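Local coordinates for protein Rho guanine nucleotide exchange factor 11 (Homo sapiens, PDB 5JHH) that probably activates Rho-family GTPases by promoting exchange of bound GDP for GTP through its tandem RhoGEF (DH) and PH domains, at residues F120-L128 against L159-M167; L233-F244 against T309-N317. All coordinates share one frame; numbering follows the deposited sequence.

Interaction 1 (F120-L128 against L159-M167)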
ATOM      1  N   PHE A 120     -11.198   9.495   8.863  1.00 23.89           N
ATOM      2  CA  PHE A 120     -10.279  10.398   8.170  1.00 23.44           C
ATOM      3  C   PHE A 120      -9.767   9.856   6.825  1.00 24.31           C
ATOM      4  O   PHE A 120      -9.628  10.627   5.894  1.00 24.84           O
ATOM      5  CB  PHE A 120      -9.108  10.765   9.063  1.00 23.65           C
ATOM      6  CG  PHE A 120      -8.197  11.825   8.487  1.00 24.47           C
ATOM      7  CD1 PHE A 120      -8.503  13.154   8.612  1.00 23.71           C
ATOM      8  CD2 PHE A 120      -6.992  11.476   7.904  1.00 22.87           C
ATOM      9  CE1 PHE A 120      -7.652  14.117   8.126  1.00 25.16           C
ATOM     10  CE2 PHE A 120      -6.134  12.437   7.419  1.00 24.18           C
ATOM     11  CZ  PHE A 120      -6.459  13.761   7.530  1.00 22.47           C
ATOM     12  N   CYS A 121      -9.524   8.562   6.697  1.00 20.72           N
ATOM     13  CA  CYS A 121      -8.848   8.040   5.530  1.00 21.42           C
ATOM     14  C   CYS A 121      -9.749   7.442   4.481  1.00 21.18           C
ATOM     15  O   CYS A 121      -9.330   7.304   3.340  1.00 19.70           O
ATOM     16  CB  CYS A 121      -7.898   6.877   5.921  1.00 23.92           C
ATOM     17  SG  CYS A 121      -6.591   7.389   7.050  1.00 30.89           S
ATOM     18  N   SER A 122     -10.874   6.886   4.883  1.00 19.06           N
ATOM     19  CA  SER A 122     -11.613   6.025   3.970  1.00 21.20           C
ATOM     20  C   SER A 122     -11.908   6.630   2.610  1.00 20.82           C
ATOM     21  O   SER A 122     -11.899   5.925   1.580  1.00 21.29           O
ATOM     22  CB  SER A 122     -12.946   5.555   4.601  1.00 21.35           C
ATOM     23  OG  SER A 122     -13.680   6.671   5.036  1.00 23.69           O
ATOM     24  N   TYR A 123     -12.222   7.913   2.607  1.00 22.89           N
ATOM     25  CA  TYR A 123     -12.719   8.593   1.412  1.00 24.19           C
ATOM     26  C   TYR A 123     -11.597   9.388   0.722  1.00 23.74           C
ATOM     27  O   TYR A 123     -11.810  10.092  -0.252  1.00 24.17           O
ATOM     28  CB  TYR A 123     -13.862   9.549   1.809  1.00 27.43           C
ATOM     29  CG  TYR A 123     -14.640  10.171   0.634  1.00 27.93           C
ATOM     30  CD1 TYR A 123     -15.608   9.439  -0.071  1.00 27.82           C
ATOM     31  CD2 TYR A 123     -14.412  11.469   0.252  1.00 28.83           C
ATOM     32  CE1 TYR A 123     -16.337  10.001  -1.113  1.00 30.47           C
ATOM     33  CE2 TYR A 123     -15.146  12.059  -0.784  1.00 35.39           C
ATOM     34  CZ  TYR A 123     -16.109  11.326  -1.459  1.00 35.37           C
ATOM     35  OH  TYR A 123     -16.767  11.936  -2.500  1.00 36.35           O
ATOM     36  N   GLN A 124     -10.382   9.229   1.199  1.00 24.71           N
ATOM     37  CA  GLN A 124      -9.335  10.186   0.886  1.00 24.11           C
ATOM     38  C   GLN A 124      -8.931  10.134  -0.573  1.00 22.14           C
ATOM     39  O   GLN A 124      -8.632  11.133  -1.146  1.00 23.24           O
ATOM     40  CB  GLN A 124      -8.143   9.929   1.793  1.00 26.25           C
ATOM     41  CG  GLN A 124      -7.149  11.067   1.868  1.00 30.79           C
ATOM     42  CD  GLN A 124      -6.023  10.787   2.846  1.00 27.38           C
ATOM     43  OE1 GLN A 124      -5.057  10.126   2.502  1.00 25.60           O
ATOM     44  NE2 GLN A 124      -6.150  11.301   4.082  1.00 28.06           N
ATOM     45  N   SER A 125      -8.932   8.978  -1.194  1.00 22.82           N
ATOM     46  CA  SER A 125      -8.471   8.892  -2.586  1.00 23.74           C
ATOM     47  C   SER A 125      -9.395   9.654  -3.520  1.00 23.52           C
ATOM     48  O   SER A 125      -8.962  10.336  -4.473  1.00 22.79           O
ATOM     49  CB  SER A 125      -8.392   7.431  -3.007  1.00 26.44           C
ATOM     50  OG  SER A 125      -9.658   6.794  -2.903  1.00 29.74           O
ATOM     51  N   ILE A 126     -10.665   9.617  -3.178  1.00 23.46           N
ATOM     52  CA  ILE A 126     -11.691  10.295  -3.935  1.00 23.40           C
ATOM     53  C   ILE A 126     -11.629  11.803  -3.727  1.00 24.72           C
ATOM     54  O   ILE A 126     -11.621  12.571  -4.679  1.00 26.02           O
ATOM     55  CB  ILE A 126     -13.055   9.734  -3.563  1.00 24.05           C
ATOM     56  CG1 ILE A 126     -13.103   8.260  -3.953  1.00 26.12           C
ATOM     57  CG2 ILE A 126     -14.148  10.453  -4.321  1.00 26.58           C
ATOM     58  CD1 ILE A 126     -13.980   7.408  -3.073  1.00 26.07           C
ATOM     59  N   ALA A 127     -11.468  12.238  -2.493  1.00 24.51           N
ATOM     60  CA  ALA A 127     -11.351  13.668  -2.240  1.00 23.54           C
ATOM     61  C   ALA A 127     -10.128  14.272  -2.927  1.00 25.05           C
ATOM     62  O   ALA A 127     -10.168  15.424  -3.406  1.00 22.96           O
ATOM     63  CB  ALA A 127     -11.272  13.946  -0.760  1.00 23.91           C
ATOM     64  N   LEU A 128      -9.038  13.524  -2.954  1.00 22.02           N
ATOM     65  CA  LEU A 128      -7.842  14.030  -3.597  1.00 21.73           C
ATOM     66  C   LEU A 128      -7.961  14.124  -5.104  1.00 20.90           C
ATOM     67  O   LEU A 128      -7.367  14.988  -5.669  1.00 21.26           O
ATOM     68  CB  LEU A 128      -6.661  13.140  -3.278  1.00 20.31           C
ATOM     69  CG  LEU A 128      -6.155  13.278  -1.862  1.00 23.02           C
ATOM     70  CD1 LEU A 128      -5.045  12.257  -1.592  1.00 23.50           C
ATOM     71  CD2 LEU A 128      -5.661  14.701  -1.593  1.00 24.47           C
ATOM     72  N   LEU A 159       0.068  18.696  -0.639  1.00 24.38           N
ATOM     73  CA  LEU A 159      -1.005  18.291   0.236  1.00 25.02           C
ATOM     74  C   LEU A 159      -1.280  16.800   0.114  1.00 26.18           C
ATOM     75  O   LEU A 159      -1.359  16.112   1.118  1.00 22.48           O
ATOM     76  CB  LEU A 159      -2.247  19.107  -0.078  1.00 26.25           C
ATOM     77  CG  LEU A 159      -3.532  19.014   0.761  1.00 30.23           C
ATOM     78  CD1 LEU A 159      -4.494  18.070   0.095  1.00 37.26           C
ATOM     79  CD2 LEU A 159      -3.371  18.652   2.214  1.00 25.18           C
ATOM     80  N   ARG A 160      -1.326  16.282  -1.104  1.00 28.67           N
ATOM     81  CA  ARG A 160      -1.532  14.853  -1.292  1.00 33.50           C
ATOM     82  C   ARG A 160      -0.409  14.006  -0.696  1.00 32.79           C
ATOM     83  O   ARG A 160      -0.648  12.874  -0.325  1.00 35.92           O
ATOM     84  CB  ARG A 160      -1.814  14.479  -2.766  1.00 39.11           C
ATOM     85  CG  ARG A 160      -0.815  14.941  -3.858  1.00 44.28           C
ATOM     86  CD  ARG A 160      -0.933  14.043  -5.119  1.00 54.60           C
ATOM     87  NE  ARG A 160      -1.365  12.665  -4.752  1.00 61.47           N
ATOM     88  CZ  ARG A 160      -2.557  12.115  -5.017  1.00 58.33           C
ATOM     89  NH1 ARG A 160      -2.848  10.914  -4.534  1.00 49.44           N
ATOM     90  NH2 ARG A 160      -3.460  12.759  -5.762  1.00 64.09           N
ATOM     91  N   ASP A 161       0.775  14.585  -0.514  1.00 29.04           N
ATOM     92  CA  ASP A 161       1.890  13.863   0.036  1.00 29.22           C
ATOM     93  C   ASP A 161       1.846  13.919   1.544  1.00 27.68           C
ATOM     94  O   ASP A 161       2.538  13.139   2.175  1.00 32.55           O
ATOM     95  CB  ASP A 161       3.284  14.412  -0.444  1.00 31.20           C
ATOM     96  CG  ASP A 161       3.387  14.609  -1.971  1.00 36.57           C
ATOM     97  OD1 ASP A 161       2.945  13.707  -2.773  1.00 30.98           O
ATOM     98  OD2 ASP A 161       3.949  15.691  -2.380  1.00 37.55           O
ATOM     99  N   LEU A 162       1.122  14.865   2.140  1.00 24.85           N
ATOM    100  CA  LEU A 162       1.117  15.038   3.608  1.00 21.91           C
ATOM    101  C   LEU A 162      -0.112  14.399   4.266  1.00 24.23           C
ATOM    102  O   LEU A 162      -0.078  13.903   5.398  1.00 24.62           O
ATOM    103  CB  LEU A 162       1.101  16.534   3.922  1.00 24.93           C
ATOM    104  CG  LEU A 162       2.327  17.327   3.468  1.00 26.14           C
ATOM    105  CD1 LEU A 162       2.092  18.818   3.381  1.00 27.20           C
ATOM    106  CD2 LEU A 162       3.509  17.056   4.407  1.00 27.82           C
ATOM    107  N   ILE A 163      -1.228  14.420   3.551  1.00 23.38           N
ATOM    108  CA  ILE A 163      -2.513  14.032   4.137  1.00 23.06           C
ATOM    109  C   ILE A 163      -2.623  12.506   4.358  1.00 22.31           C
ATOM    110  O   ILE A 163      -3.434  12.022   5.141  1.00 22.75           O
ATOM    111  CB  ILE A 163      -3.647  14.543   3.264  1.00 20.80           C
ATOM    112  CG1 ILE A 163      -4.925  14.678   4.056  1.00 23.10           C
ATOM    113  CG2 ILE A 163      -3.861  13.649   2.092  1.00 23.34           C
ATOM    114  CD1 ILE A 163      -6.089  15.194   3.248  1.00 23.33           C
ATOM    115  N   ILE A 164      -1.787  11.777   3.650  1.00 19.73           N
ATOM    116  CA  ILE A 164      -1.673  10.353   3.805  1.00 20.80           C
ATOM    117  C   ILE A 164      -0.838   9.945   5.021  1.00 20.06           C
ATOM    118  O   ILE A 164      -0.740   8.771   5.349  1.00 19.84           O
ATOM    119  CB  ILE A 164      -1.085   9.741   2.528  1.00 21.45           C
ATOM    120  CG1 ILE A 164      -1.355   8.264   2.507  1.00 22.80           C
ATOM    121  CG2 ILE A 164       0.416   9.987   2.431  1.00 25.27           C
ATOM    122  CD1 ILE A 164      -0.881   7.587   1.282  1.00 24.70           C
ATOM    123  N   SER A 165      -0.304  10.912   5.741  1.00 20.05           N
ATOM    124  CA  SER A 165       0.600  10.602   6.827  1.00 21.19           C
ATOM    125  C   SER A 165      -0.101   9.808   7.915  1.00 19.45           C
ATOM    126  O   SER A 165       0.543   9.038   8.586  1.00 19.31           O
ATOM    127  CB  SER A 165       1.185  11.882   7.421  1.00 22.46           C
ATOM    128  OG  SER A 165       0.062  12.595   7.930  1.00 24.30           O
ATOM    129  N   GLU A 166      -1.399   9.970   8.119  1.00 19.12           N
ATOM    130  CA  GLU A 166      -2.007   9.203   9.153  1.00 19.03           C
ATOM    131  C   GLU A 166      -2.010   7.695   8.828  1.00 19.84           C
ATOM    132  O   GLU A 166      -1.634   6.864   9.656  1.00 18.38           O
ATOM    133  CB  GLU A 166      -3.438   9.641   9.375  1.00 22.09           C
ATOM    134  CG  GLU A 166      -4.080   8.892  10.552  1.00 21.26           C
ATOM    135  CD  GLU A 166      -3.576   9.352  11.894  1.00 19.68           C
ATOM    136  OE1 GLU A 166      -3.000  10.448  11.929  1.00 20.17           O
ATOM    137  OE2 GLU A 166      -3.780   8.640  12.915  1.00 21.59           O
ATOM    138  N   MET A 167      -2.481   7.332   7.647  1.00 19.89           N
ATOM    139  CA  MET A 167      -2.431   5.939   7.255  1.00 20.32           C
ATOM    140  C   MET A 167      -1.030   5.443   7.405  1.00 19.37           C
ATOM    141  O   MET A 167      -0.795   4.393   8.000  1.00 21.94           O
ATOM    142  CB  MET A 167      -2.909   5.725   5.828  1.00 21.52           C
ATOM    143  CG  MET A 167      -2.857   4.279   5.370  1.00 21.57           C
ATOM    144  SD  MET A 167      -1.262   3.695   4.783  1.00 25.14           S
ATOM    145  CE  MET A 167      -1.072   4.647   3.277  1.00 28.12           C
TER
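Gln-124 and Ile-163 reach for each other from opposite directions, and the carboxamide of Gln-124 ends at the backbone carbonyl of Ile-163. Gln-124 NE2 lies 3.0 Å from Ile-163 O, but the angle of 134° at the hydrogen makes this a weak, bent bond. With Gln-124 CG anti to the backbone N (chi1 -163°) and the chain extended beyond it, the amide is carried clear of its own helix. A glutamine suits the place: it is long enough to bring an N-H to a carbonyl just ahead of helix 165-182, while its flat end packs on carbon. The CG2 methyl of Ile-163 meets CD of Gln-124 at 3.7 Å, and Ile-163 CG1 lies beside NE2. The same carbonyl oxygen, Ile-163 O, sits near the plane of the Phe-120 ring, at its edge, 3.6 Å from CE2; CZ of that ring meets Ile-163 CG1 at 3.9 Å. This is a mostly buried part of the all-helical DH (RhoGEF) domain, reached on one side by another protein, where the chain running from helix 107-121 into helix 124-137 packs against the chain leading into helix 165-182. Pro-68, Leu-70 and Leu-73 also touch Phe-120. Leu-128 forks at the other end: its CD2 reaches Leu-159 CD1 at 3.9 Å, whereas its CD1 lies over one face of the Arg-160 guanidinium, 3.9 Å from NH1. Arginine fits this partly exposed position because its flat group can cover a leucine while its charge still faces the other protein's chain, which packs on Arg-160.

Interaction 2 (L233-F244 against T309-N317)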
ATOM      1  N   LEU A 233     -30.978  -7.160 -22.235  1.00 77.91           N
ATOM      2  CA  LEU A 233     -31.587  -8.158 -21.374  1.00 78.41           C
ATOM      3  C   LEU A 233     -32.984  -7.733 -20.968  1.00 86.16           C
ATOM      4  O   LEU A 233     -33.684  -8.493 -20.310  1.00 86.42           O
ATOM      5  CB  LEU A 233     -30.725  -8.389 -20.128  1.00 80.99           C
ATOM      6  CG  LEU A 233     -29.393  -9.108 -20.398  1.00 80.46           C
ATOM      7  CD1 LEU A 233     -28.383  -8.174 -21.025  1.00 88.93           C
ATOM      8  CD2 LEU A 233     -28.791  -9.686 -19.134  1.00 80.34           C
ATOM      9  N   GLU A 234     -33.377  -6.513 -21.330  1.00104.27           N
ATOM     10  CA  GLU A 234     -34.782  -6.093 -21.261  1.00122.64           C
ATOM     11  C   GLU A 234     -35.674  -6.973 -22.136  1.00132.81           C
ATOM     12  O   GLU A 234     -36.860  -7.141 -21.835  1.00146.16           O
ATOM     13  CB  GLU A 234     -34.958  -4.641 -21.729  1.00125.27           C
ATOM     14  CG  GLU A 234     -36.267  -4.370 -22.467  1.00127.92           C
ATOM     15  CD  GLU A 234     -36.179  -3.168 -23.385  1.00130.10           C
ATOM     16  OE1 GLU A 234     -36.570  -3.301 -24.566  1.00118.35           O
ATOM     17  OE2 GLU A 234     -35.709  -2.099 -22.928  1.00126.46           O
ATOM     18  N   ARG A 235     -35.114  -7.492 -23.234  1.00124.46           N
ATOM     19  CA  ARG A 235     -35.721  -8.625 -23.941  1.00112.29           C
ATOM     20  C   ARG A 235     -35.121  -9.839 -23.218  1.00107.51           C
ATOM     21  O   ARG A 235     -34.712  -9.730 -22.066  1.00112.33           O
ATOM     22  CB  ARG A 235     -35.374  -8.616 -25.447  1.00105.81           C
ATOM     23  CG  ARG A 235     -33.893  -8.504 -25.798  1.00107.05           C
ATOM     24  CD  ARG A 235     -33.212  -9.836 -26.092  1.00112.11           C
ATOM     25  NE  ARG A 235     -33.842 -10.569 -27.194  1.00117.19           N
ATOM     26  CZ  ARG A 235     -33.192 -11.258 -28.138  1.00113.03           C
ATOM     27  NH1 ARG A 235     -33.889 -11.874 -29.085  1.00105.06           N
ATOM     28  NH2 ARG A 235     -31.861 -11.335 -28.158  1.00111.28           N
ATOM     29  N   ALA A 236     -35.122 -10.998 -23.860  1.00111.25           N
ATOM     30  CA  ALA A 236     -34.383 -12.177 -23.398  1.00104.24           C
ATOM     31  C   ALA A 236     -34.077 -12.990 -24.641  1.00100.90           C
ATOM     32  O   ALA A 236     -34.771 -12.838 -25.639  1.00111.05           O
ATOM     33  CB  ALA A 236     -35.297 -12.967 -22.460  1.00 96.23           C
ATOM     34  N   SER A 237     -33.043 -13.822 -24.633  1.00 98.52           N
ATOM     35  CA  SER A 237     -33.050 -14.966 -25.554  1.00 99.33           C
ATOM     36  C   SER A 237     -33.213 -16.177 -24.663  1.00 99.79           C
ATOM     37  O   SER A 237     -34.340 -16.520 -24.291  1.00 84.02           O
ATOM     38  CB  SER A 237     -31.834 -15.050 -26.522  1.00 91.17           C
ATOM     39  OG  SER A 237     -30.582 -14.721 -25.944  1.00 81.71           O
ATOM     40  N   ASN A 238     -32.098 -16.750 -24.228  1.00103.80           N
ATOM     41  CA  ASN A 238     -32.160 -17.828 -23.265  1.00105.28           C
ATOM     42  C   ASN A 238     -32.804 -17.329 -21.953  1.00109.72           C
ATOM     43  O   ASN A 238     -32.606 -16.172 -21.556  1.00 94.51           O
ATOM     44  CB  ASN A 238     -30.772 -18.480 -23.077  1.00102.77           C
ATOM     45  CG  ASN A 238     -29.867 -17.717 -22.123  1.00 86.62           C
ATOM     46  OD1 ASN A 238     -28.983 -16.979 -22.548  1.00 72.04           O
ATOM     47  ND2 ASN A 238     -30.052 -17.938 -20.831  1.00 84.61           N
ATOM     48  N   PRO A 239     -33.636 -18.179 -21.315  1.00122.38           N
ATOM     49  CA  PRO A 239     -34.367 -17.740 -20.124  1.00119.35           C
ATOM     50  C   PRO A 239     -33.468 -17.080 -19.078  1.00108.77           C
ATOM     51  O   PRO A 239     -33.807 -16.021 -18.563  1.00105.09           O
ATOM     52  CB  PRO A 239     -34.959 -19.051 -19.573  1.00120.79           C
ATOM     53  CG  PRO A 239     -35.085 -19.938 -20.765  1.00121.08           C
ATOM     54  CD  PRO A 239     -33.888 -19.606 -21.615  1.00121.75           C
ATOM     55  N   LEU A 240     -32.311 -17.692 -18.824  1.00103.30           N
ATOM     56  CA  LEU A 240     -31.480 -17.401 -17.644  1.00104.77           C
ATOM     57  C   LEU A 240     -30.731 -16.064 -17.614  1.00101.90           C
ATOM     58  O   LEU A 240     -29.938 -15.818 -16.701  1.00100.96           O
ATOM     59  CB  LEU A 240     -30.491 -18.558 -17.406  1.00105.14           C
ATOM     60  CG  LEU A 240     -30.818 -19.463 -16.207  1.00115.07           C
ATOM     61  CD1 LEU A 240     -32.323 -19.666 -16.026  1.00112.74           C
ATOM     62  CD2 LEU A 240     -30.099 -20.807 -16.315  1.00112.17           C
ATOM     63  N   ALA A 241     -30.998 -15.194 -18.582  1.00 99.57           N
ATOM     64  CA  ALA A 241     -30.399 -13.863 -18.592  1.00 95.89           C
ATOM     65  C   ALA A 241     -31.394 -12.778 -18.162  1.00 90.91           C
ATOM     66  O   ALA A 241     -31.003 -11.745 -17.639  1.00 85.15           O
ATOM     67  CB  ALA A 241     -29.836 -13.553 -19.977  1.00 95.69           C
ATOM     68  N   ALA A 242     -32.684 -13.021 -18.363  1.00 89.58           N
ATOM     69  CA  ALA A 242     -33.673 -11.947 -18.296  1.00 87.02           C
ATOM     70  C   ALA A 242     -33.874 -11.375 -16.892  1.00 83.46           C
ATOM     71  O   ALA A 242     -34.230 -10.203 -16.745  1.00 85.04           O
ATOM     72  CB  ALA A 242     -35.000 -12.426 -18.867  1.00 87.00           C
ATOM     73  N   GLU A 243     -33.655 -12.192 -15.864  1.00 78.74           N
ATOM     74  CA  GLU A 243     -33.872 -11.743 -14.486  1.00 79.70           C
ATOM     75  C   GLU A 243     -32.859 -10.667 -14.053  1.00 82.24           C
ATOM     76  O   GLU A 243     -33.074  -9.976 -13.052  1.00 81.33           O
ATOM     77  CB  GLU A 243     -33.845 -12.929 -13.514  1.00 79.10           C
ATOM     78  CG  GLU A 243     -32.457 -13.346 -13.074  1.00 78.06           C
ATOM     79  CD  GLU A 243     -32.447 -14.674 -12.347  1.00 81.89           C
ATOM     80  OE1 GLU A 243     -32.417 -15.721 -13.036  1.00 91.08           O
ATOM     81  OE2 GLU A 243     -32.435 -14.666 -11.092  1.00 77.05           O
ATOM     82  N   PHE A 244     -31.769 -10.512 -14.810  1.00 81.42           N
ATOM     83  CA  PHE A 244     -30.778  -9.458 -14.536  1.00 76.68           C
ATOM     84  C   PHE A 244     -30.900  -8.249 -15.457  1.00 69.03           C
ATOM     85  O   PHE A 244     -29.906  -7.602 -15.750  1.00 70.42           O
ATOM     86  CB  PHE A 244     -29.351 -10.018 -14.638  1.00 72.94           C
ATOM     87  CG  PHE A 244     -29.076 -11.165 -13.701  1.00 67.38           C
ATOM     88  CD1 PHE A 244     -29.145 -10.980 -12.321  1.00 64.20           C
ATOM     89  CD2 PHE A 244     -28.737 -12.432 -14.199  1.00 64.55           C
ATOM     90  CE1 PHE A 244     -28.896 -12.036 -11.457  1.00 61.86           C
ATOM     91  CE2 PHE A 244     -28.490 -13.488 -13.345  1.00 57.84           C
ATOM     92  CZ  PHE A 244     -28.573 -13.293 -11.972  1.00 59.70           C
ATOM     93  N   THR A 309     -27.245 -19.229 -26.773  1.00 70.12           N
ATOM     94  CA  THR A 309     -26.409 -18.110 -26.333  1.00 76.03           C
ATOM     95  C   THR A 309     -25.921 -18.252 -24.883  1.00 77.64           C
ATOM     96  O   THR A 309     -26.506 -18.975 -24.065  1.00 65.21           O
ATOM     97  CB  THR A 309     -27.137 -16.741 -26.424  1.00 79.93           C
ATOM     98  OG1 THR A 309     -28.419 -16.814 -25.785  1.00 84.49           O
ATOM     99  CG2 THR A 309     -27.314 -16.302 -27.865  1.00 82.35           C
ATOM    100  N   PHE A 310     -24.868 -17.502 -24.565  1.00 71.70           N
ATOM    101  CA  PHE A 310     -24.277 -17.482 -23.215  1.00 65.00           C
ATOM    102  C   PHE A 310     -24.822 -16.347 -22.318  1.00 59.10           C
ATOM    103  O   PHE A 310     -24.927 -15.198 -22.763  1.00 55.77           O
ATOM    104  CB  PHE A 310     -22.771 -17.302 -23.339  1.00 68.37           C
ATOM    105  CG  PHE A 310     -21.992 -18.584 -23.308  1.00 70.74           C
ATOM    106  CD1 PHE A 310     -22.057 -19.416 -22.210  1.00 69.34           C
ATOM    107  CD2 PHE A 310     -21.131 -18.922 -24.349  1.00 74.25           C
ATOM    108  CE1 PHE A 310     -21.304 -20.576 -22.158  1.00 73.02           C
ATOM    109  CE2 PHE A 310     -20.373 -20.079 -24.298  1.00 73.62           C
ATOM    110  CZ  PHE A 310     -20.458 -20.903 -23.200  1.00 73.25           C
ATOM    111  N   SER A 311     -25.153 -16.661 -21.060  1.00 53.54           N
ATOM    112  CA  SER A 311     -25.542 -15.621 -20.078  1.00 52.30           C
ATOM    113  C   SER A 311     -24.309 -14.825 -19.595  1.00 51.48           C
ATOM    114  O   SER A 311     -23.216 -15.392 -19.448  1.00 47.82           O
ATOM    115  CB  SER A 311     -26.256 -16.217 -18.856  1.00 50.56           C
ATOM    116  OG  SER A 311     -26.532 -15.221 -17.861  1.00 43.75           O
ATOM    117  N   PRO A 312     -24.496 -13.516 -19.335  1.00 53.48           N
ATOM    118  CA  PRO A 312     -23.415 -12.630 -18.896  1.00 56.03           C
ATOM    119  C   PRO A 312     -23.287 -12.552 -17.369  1.00 49.67           C
ATOM    120  O   PRO A 312     -22.317 -11.992 -16.860  1.00 42.75           O
ATOM    121  CB  PRO A 312     -23.826 -11.272 -19.475  1.00 54.18           C
ATOM    122  CG  PRO A 312     -25.319 -11.334 -19.605  1.00 58.41           C
ATOM    123  CD  PRO A 312     -25.768 -12.771 -19.469  1.00 58.05           C
ATOM    124  N   VAL A 313     -24.251 -13.137 -16.667  1.00 45.78           N
ATOM    125  CA  VAL A 313     -24.245 -13.191 -15.225  1.00 41.60           C
ATOM    126  C   VAL A 313     -24.250 -14.641 -14.787  1.00 43.06           C
ATOM    127  O   VAL A 313     -24.999 -15.454 -15.313  1.00 53.51           O
ATOM    128  CB  VAL A 313     -25.488 -12.527 -14.657  1.00 41.08           C
ATOM    129  CG1 VAL A 313     -25.497 -12.617 -13.139  1.00 46.63           C
ATOM    130  CG2 VAL A 313     -25.550 -11.090 -15.105  1.00 38.40           C
ATOM    131  N   LEU A 314     -23.419 -14.960 -13.812  1.00 43.14           N
ATOM    132  CA  LEU A 314     -23.361 -16.307 -13.234  1.00 42.79           C
ATOM    133  C   LEU A 314     -23.626 -16.214 -11.754  1.00 39.97           C
ATOM    134  O   LEU A 314     -23.151 -15.304 -11.111  1.00 41.86           O
ATOM    135  CB  LEU A 314     -21.977 -16.927 -13.497  1.00 42.50           C
ATOM    136  CG  LEU A 314     -21.685 -17.052 -15.001  1.00 46.29           C
ATOM    137  CD1 LEU A 314     -20.310 -17.604 -15.313  1.00 44.94           C
ATOM    138  CD2 LEU A 314     -22.753 -17.931 -15.642  1.00 51.77           C
ATOM    139  N   LYS A 315     -24.404 -17.152 -11.229  1.00 45.37           N
ATOM    140  CA  LYS A 315     -24.633 -17.270  -9.805  1.00 42.25           C
ATOM    141  C   LYS A 315     -23.583 -18.181  -9.201  1.00 41.01           C
ATOM    142  O   LYS A 315     -23.412 -19.336  -9.606  1.00 42.12           O
ATOM    143  CB  LYS A 315     -26.028 -17.801  -9.530  1.00 44.08           C
ATOM    144  CG  LYS A 315     -27.137 -16.934 -10.105  1.00 46.93           C
ATOM    145  CD  LYS A 315     -28.388 -17.084  -9.246  1.00 54.67           C
ATOM    146  CE  LYS A 315     -29.636 -16.502  -9.897  1.00 60.96           C
ATOM    147  NZ  LYS A 315     -30.412 -17.539 -10.629  1.00 64.67           N
ATOM    148  N   LEU A 316     -22.884 -17.646  -8.211  1.00 38.37           N
ATOM    149  CA  LEU A 316     -21.748 -18.307  -7.631  1.00 36.80           C
ATOM    150  C   LEU A 316     -22.144 -19.544  -6.876  1.00 37.80           C
ATOM    151  O   LEU A 316     -21.304 -20.386  -6.630  1.00 40.54           O
ATOM    152  CB  LEU A 316     -21.000 -17.345  -6.715  1.00 39.63           C
ATOM    153  CG  LEU A 316     -20.315 -16.140  -7.388  1.00 39.50           C
ATOM    154  CD1 LEU A 316     -19.741 -15.237  -6.330  1.00 40.68           C
ATOM    155  CD2 LEU A 316     -19.220 -16.557  -8.355  1.00 38.99           C
ATOM    156  N   ASN A 317     -23.411 -19.680  -6.513  1.00 34.57           N
ATOM    157  CA  ASN A 317     -23.851 -20.904  -5.831  1.00 39.07           C
ATOM    158  C   ASN A 317     -24.142 -22.069  -6.775  1.00 41.73           C
ATOM    159  O   ASN A 317     -24.443 -23.172  -6.318  1.00 41.44           O
ATOM    160  CB  ASN A 317     -25.101 -20.634  -4.989  1.00 39.91           C
ATOM    161  CG  ASN A 317     -26.241 -20.109  -5.806  1.00 38.61           C
ATOM    162  OD1 ASN A 317     -26.223 -20.156  -7.029  1.00 41.42           O
ATOM    163  ND2 ASN A 317     -27.223 -19.572  -5.139  1.00 40.65           N
TER
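Phe-244 lies across Val-313, its ring directed at the strand by a CG set anti to its own carbonyl carbon (chi1 -58°). Starting from the backbone, Phe-244 CB is 4.0 Å from Val-313 CG2, and Phe-244 CG comes to 3.8 Å from the same methyl. Farther out, the CD2 and CE2 side of the ring lies nearest Val-313, whose CG1 stands over one face in a CH-pi arrangement, though its closeness in the model is doubtful. At the tip, CZ of Phe-244 meets the CE methylene of Lys-315 at 4.0 Å. CG of Glu-243 covers the opposite face. The loop thus packs on strand 313-315 of the PH-domain sheet, with Leu-280 of the neighbouring strand 280-287 also touching Phe-244; a beta-branched valine suits a strand and offers methyls to an aromatic. Replacing Phe-244 with an alanine is likely to open a gap between the loop and the strand and deprive Val-313 of its aromatic cover. Farther along, Lys-315 NZ makes a loose salt bridge to Glu-243 OE2 at 3.5 Å, apt for long charged chains at an exposed margin. Leu-233 CD2 and Pro-312 CG meet tip to tip, and Ser-237 OG and Thr-309 OG1 are hydrogen-bonded at 3.0 Å.

Overall arrangement
Interaction 1 belongs to the helical DH domain and interaction 2 to the PH domain; their centres are 40 Å apart, their nearest atoms about 24 Å, and they share no helix or strand. The first is a buried contact between neighbouring helical segments, relying on leucine, isoleucine and phenylalanine with a weak amide-to-carbonyl bond among them. The second fastens an irregular loop to a sheet strand and is only partly buried: apolar groups occupy its middle, while hydroxyls and a salt bridge lie toward exposed margins. Another protein chain reaches residues of interaction 1, whereas no other chain of the assembly touches the segments of interaction 2.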